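Local coordinates for CT263 (Chlamydia trachomatis, PDB 4QAS), which probably hydrolyses the N-glycosidic bond of a futalosine-type nucleoside, an MTAN-like nucleosidase step consistent with menaquinone synthesis through the futalosine pathway, at residues F13-F26 with V181-Y195. The protein carries 1 engineered substitution. Residues are numbered along the deposited sequence; the frame is centred on the assembly and turned at random. Where two conformers were deposited one is given.
Sequences FADPAEAARTLSLF and VKLSQKLAEAIFPIY. With SO4 (sulfate ion), chain C.
Ser184 lodges its side chain as a knob among Ala17, Ala19, Ala20 and Arg21, where helix 16-25 crosses helix 180-197 at -49° (segment axes) on the central sheet of an MTAN-like nucleosidase alpha/beta fold. The segment axes come within 7.1 Å, a closeness that small residues allow: the CA atoms of Thr22 and Ala188 lie 4.5 Å apart. Helix 16-25 is kinked at Arg21 and Thr22, whose backbone N atoms have no partner in the preceding turn. Ser184 makes good one of these losses: with OG anti to its own backbone N (chi1 -179°), it accepts a nearly straight bond from Arg21 N at 2.9 Å. Water 1 bridges the helices at the same kink, donating to Glu18 O and Ser184 O and accepting from Thr22 OG1. On the side facing the sheet, Ile191 CD1 reaches Phe13 CZ at 3.8 Å, and Ala75 of strand 71-80 touches both residues. At the far end the edge of Phe26 meets the face of Tyr195, in one of its two conformers, T-shaped. Gln185 NE2 donates to Leu25 O of the second subunit. The carbonyl oxygen of that amide stays within the subunit: Arg21, bent at chi2 and chi3, donates from NE to Gln185 OE1 at 2.9 Å, nearly in line with the C=O but tilted from the guanidinium plane.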
# COMPACT_ATOMS: atom_id res chain seq x y z
N PHE A 13 8.67 13.18 4.68
CA PHE A 13 7.70 13.30 5.77
C PHE A 13 8.29 14.21 6.83
O PHE A 13 9.49 14.27 7.03
CB PHE A 13 7.44 11.94 6.39
CG PHE A 13 6.79 10.95 5.47
CD1 PHE A 13 5.41 10.91 5.34
CD2 PHE A 13 7.55 10.06 4.72
CE1 PHE A 13 4.81 10.00 4.50
CE2 PHE A 13 6.95 9.17 3.87
CZ PHE A 13 5.59 9.14 3.77
N ALA A 14 7.41 14.93 7.53
CA ALA A 14 7.86 15.84 8.57
C ALA A 14 8.30 15.11 9.82
O ALA A 14 9.21 15.56 10.50
CB ALA A 14 6.76 16.85 8.93
N ASP A 15 7.66 13.99 10.15
CA ASP A 15 7.96 13.31 11.40
C ASP A 15 7.68 11.82 11.25
O ASP A 15 7.11 11.37 10.25
CB ASP A 15 7.21 13.94 12.59
CG ASP A 15 5.70 13.91 12.41
OD1 ASP A 15 5.15 12.86 12.00
OD2 ASP A 15 5.04 14.94 12.69
N PRO A 16 8.11 11.02 12.23
CA PRO A 16 7.94 9.56 12.09
C PRO A 16 6.50 9.10 12.03
O PRO A 16 6.21 8.11 11.35
CB PRO A 16 8.62 9.02 13.34
CG PRO A 16 9.66 10.03 13.67
CD PRO A 16 9.02 11.35 13.35
N ALA A 17 5.59 9.77 12.75
CA ALA A 17 4.20 9.36 12.72
C ALA A 17 3.63 9.47 11.32
O ALA A 17 2.88 8.60 10.87
CB ALA A 17 3.37 10.19 13.70
N GLU A 18 3.97 10.54 10.61
CA GLU A 18 3.47 10.67 9.26
C GLU A 18 3.98 9.53 8.39
O GLU A 18 3.24 9.03 7.54
CB GLU A 18 3.88 12.01 8.64
CG GLU A 18 3.19 13.26 9.22
CD GLU A 18 3.62 14.56 8.55
OE1 GLU A 18 4.66 14.58 7.85
OE2 GLU A 18 2.96 15.60 8.74
N ALA A 19 5.26 9.20 8.53
CA ALA A 19 5.93 8.24 7.66
C ALA A 19 5.56 6.80 7.93
O ALA A 19 5.77 5.96 7.04
CB ALA A 19 7.43 8.41 7.81
N ALA A 20 5.04 6.49 9.11
CA ALA A 20 5.06 5.10 9.60
C ALA A 20 4.40 4.13 8.63
O ALA A 20 4.96 3.07 8.32
CB ALA A 20 4.40 5.04 10.97
N ARG A 21 3.18 4.43 8.16
CA ARG A 21 2.48 3.42 7.36
C ARG A 21 3.07 3.30 5.97
O ARG A 21 3.09 2.21 5.40
CB ARG A 21 0.98 3.67 7.34
CG ARG A 21 0.31 3.62 8.73
CD ARG A 21 0.50 2.30 9.47
NE ARG A 21 0.27 1.16 8.63
CZ ARG A 21 0.71 -0.05 8.88
NH1 ARG A 21 1.23 -0.33 10.06
NH2 ARG A 21 0.54 -1.04 8.01
N THR A 22 3.62 4.38 5.41
CA THR A 22 4.32 4.25 4.14
C THR A 22 5.57 3.39 4.28
O THR A 22 5.88 2.59 3.39
CB THR A 22 4.67 5.63 3.60
OG1 THR A 22 3.45 6.33 3.29
CG2 THR A 22 5.50 5.53 2.33
N LEU A 23 6.29 3.52 5.39
CA LEU A 23 7.47 2.70 5.61
C LEU A 23 7.11 1.24 5.77
O LEU A 23 7.96 0.38 5.50
CB LEU A 23 8.24 3.21 6.81
CG LEU A 23 8.97 4.56 6.63
CD1 LEU A 23 9.47 5.07 7.97
CD2 LEU A 23 10.11 4.41 5.66
N SER A 24 5.87 0.91 6.15
CA SER A 24 5.43 -0.48 6.22
C SER A 24 5.06 -1.04 4.84
O SER A 24 5.03 -2.25 4.68
CB SER A 24 4.25 -0.58 7.18
OG SER A 24 3.97 -1.91 7.46
N LEU A 25 4.76 -0.19 3.87
CA LEU A 25 4.26 -0.67 2.57
C LEU A 25 5.29 -1.41 1.76
O LEU A 25 4.93 -2.25 0.94
CB LEU A 25 3.86 0.50 1.70
CG LEU A 25 2.65 1.30 2.02
CD1 LEU A 25 2.50 2.31 0.85
CD2 LEU A 25 1.45 0.41 2.14
N PHE A 26 6.58 -1.07 1.92
CA PHE A 26 7.67 -1.66 1.15
C PHE A 26 8.74 -2.14 2.12
O PHE A 26 8.87 -1.57 3.22
CB PHE A 26 8.28 -0.63 0.18
CG PHE A 26 7.31 -0.02 -0.75
CD1 PHE A 26 6.91 -0.70 -1.89
CD2 PHE A 26 6.78 1.21 -0.49
CE1 PHE A 26 6.00 -0.13 -2.75
CE2 PHE A 26 5.88 1.77 -1.34
CZ PHE A 26 5.49 1.09 -2.49
N VAL A 181 -2.24 6.84 13.45
CA VAL A 181 -2.12 5.65 12.61
C VAL A 181 -3.07 5.75 11.41
O VAL A 181 -2.65 5.53 10.26
CB VAL A 181 -2.35 4.36 13.42
CG1 VAL A 181 -2.42 3.14 12.49
CG2 VAL A 181 -1.18 4.18 14.39
N LYS A 182 -4.35 6.09 11.64
CA LYS A 182 -5.30 6.24 10.55
C LYS A 182 -4.82 7.28 9.55
O LYS A 182 -4.96 7.10 8.34
CB LYS A 182 -6.68 6.66 11.09
CG LYS A 182 -7.50 5.54 11.69
CD LYS A 182 -8.88 6.04 12.07
CE LYS A 182 -9.67 4.99 12.82
NZ LYS A 182 -10.97 5.53 13.28
N LEU A 183 -4.31 8.39 10.06
CA LEU A 183 -3.87 9.46 9.18
C LEU A 183 -2.67 9.03 8.35
O LEU A 183 -2.61 9.29 7.15
CB LEU A 183 -3.57 10.71 10.02
CG LEU A 183 -4.78 11.37 10.65
CD1 LEU A 183 -4.30 12.26 11.81
CD2 LEU A 183 -5.51 12.14 9.58
N SER A 184 -1.70 8.39 8.97
CA SER A 184 -0.53 7.89 8.26
C SER A 184 -0.93 6.86 7.21
O SER A 184 -0.35 6.82 6.11
CB SER A 184 0.42 7.31 9.28
OG SER A 184 1.63 6.82 8.70
N GLN A 185 -1.92 6.03 7.52
CA GLN A 185 -2.41 5.04 6.58
C GLN A 185 -3.01 5.71 5.34
O GLN A 185 -2.82 5.22 4.22
CB GLN A 185 -3.41 4.10 7.27
CG GLN A 185 -3.92 3.02 6.39
CD GLN A 185 -2.87 2.01 6.02
OE1 GLN A 185 -1.87 1.83 6.74
NE2 GLN A 185 -3.07 1.30 4.91
N LYS A 186 -3.74 6.81 5.52
CA LYS A 186 -4.27 7.54 4.36
C LYS A 186 -3.14 7.99 3.45
O LYS A 186 -3.27 7.94 2.22
CB LYS A 186 -5.09 8.75 4.79
CG LYS A 186 -6.39 8.45 5.47
CD LYS A 186 -7.39 7.73 4.58
CE LYS A 186 -7.92 8.61 3.46
NZ LYS A 186 -8.95 7.90 2.64
N LEU A 187 -2.06 8.49 4.02
CA LEU A 187 -0.93 8.90 3.18
C LEU A 187 -0.37 7.73 2.39
O LEU A 187 -0.08 7.86 1.20
CB LEU A 187 0.15 9.54 4.04
CG LEU A 187 -0.29 10.82 4.76
CD1 LEU A 187 0.83 11.29 5.61
CD2 LEU A 187 -0.73 11.90 3.79
N ALA A 188 -0.22 6.56 3.02
CA ALA A 188 0.32 5.39 2.35
C ALA A 188 -0.58 4.98 1.20
O ALA A 188 -0.10 4.63 0.12
CB ALA A 188 0.49 4.24 3.35
N GLU A 189 -1.89 5.03 1.43
CA GLU A 189 -2.84 4.65 0.40
C GLU A 189 -2.78 5.59 -0.79
O GLU A 189 -3.02 5.17 -1.93
CB GLU A 189 -4.23 4.56 1.02
CG GLU A 189 -4.30 3.38 1.98
CD GLU A 189 -5.56 3.33 2.82
OE1 GLU A 189 -6.40 4.24 2.70
OE2 GLU A 189 -5.68 2.37 3.60
N ALA A 190 -2.48 6.86 -0.56
CA ALA A 190 -2.35 7.80 -1.67
C ALA A 190 -1.02 7.68 -2.39
O ALA A 190 -0.95 7.92 -3.60
CB ALA A 190 -2.53 9.22 -1.15
N ILE A 191 0.06 7.33 -1.67
CA ILE A 191 1.38 7.21 -2.29
C ILE A 191 1.43 6.03 -3.24
O ILE A 191 2.06 6.10 -4.31
CB ILE A 191 2.45 7.13 -1.19
CG1 ILE A 191 2.61 8.52 -0.56
CG2 ILE A 191 3.78 6.60 -1.77
CD1 ILE A 191 3.42 8.57 0.68
N PHE A 192 0.79 4.92 -2.89
CA PHE A 192 0.98 3.72 -3.69
C PHE A 192 0.66 3.89 -5.16
O PHE A 192 1.48 3.47 -5.99
CB PHE A 192 0.23 2.53 -3.10
CG PHE A 192 0.45 1.31 -3.89
CD1 PHE A 192 1.63 0.60 -3.76
CD2 PHE A 192 -0.46 0.93 -4.85
CE1 PHE A 192 1.86 -0.52 -4.55
CE2 PHE A 192 -0.24 -0.17 -5.62
CZ PHE A 192 0.92 -0.90 -5.48
N PRO A 193 -0.49 4.44 -5.57
CA PRO A 193 -0.75 4.51 -7.02
C PRO A 193 0.21 5.42 -7.76
O PRO A 193 0.44 5.22 -8.96
CB PRO A 193 -2.21 4.98 -7.11
CG PRO A 193 -2.51 5.60 -5.81
CD PRO A 193 -1.67 4.84 -4.78
N ILE A 194 0.80 6.40 -7.07
CA ILE A 194 1.82 7.23 -7.71
C ILE A 194 3.05 6.39 -8.00
O ILE A 194 3.55 6.37 -9.13
CB ILE A 194 2.18 8.44 -6.84
CG1 ILE A 194 0.91 9.18 -6.41
CG2 ILE A 194 3.13 9.34 -7.64
CD1 ILE A 194 1.19 10.26 -5.38
N TYR A 195 3.57 5.69 -6.98
CA TYR A 195 4.69 4.79 -7.19
C TYR A 195 4.39 3.82 -8.32
O TYR A 195 5.22 3.60 -9.22
CB TYR A 195 4.98 4.03 -5.89
CG TYR A 195 5.45 2.62 -6.10
CD1 TYR A 195 6.79 2.34 -6.40
CD2 TYR A 195 4.56 1.55 -6.02
CE1 TYR A 195 7.22 1.03 -6.61
CE2 TYR A 195 4.98 0.26 -6.22
CZ TYR A 195 6.31 -0.01 -6.52
OH TYR A 195 6.69 -1.31 -6.70
S SO4 C . -12.70 5.06 9.80
O1 SO4 C . -13.32 5.31 8.50
O2 SO4 C . -11.30 4.69 9.60
O3 SO4 C . -12.76 6.26 10.63
O4 SO4 C . -13.42 3.98 10.48
O HOH W 1 2.52 7.12 5.73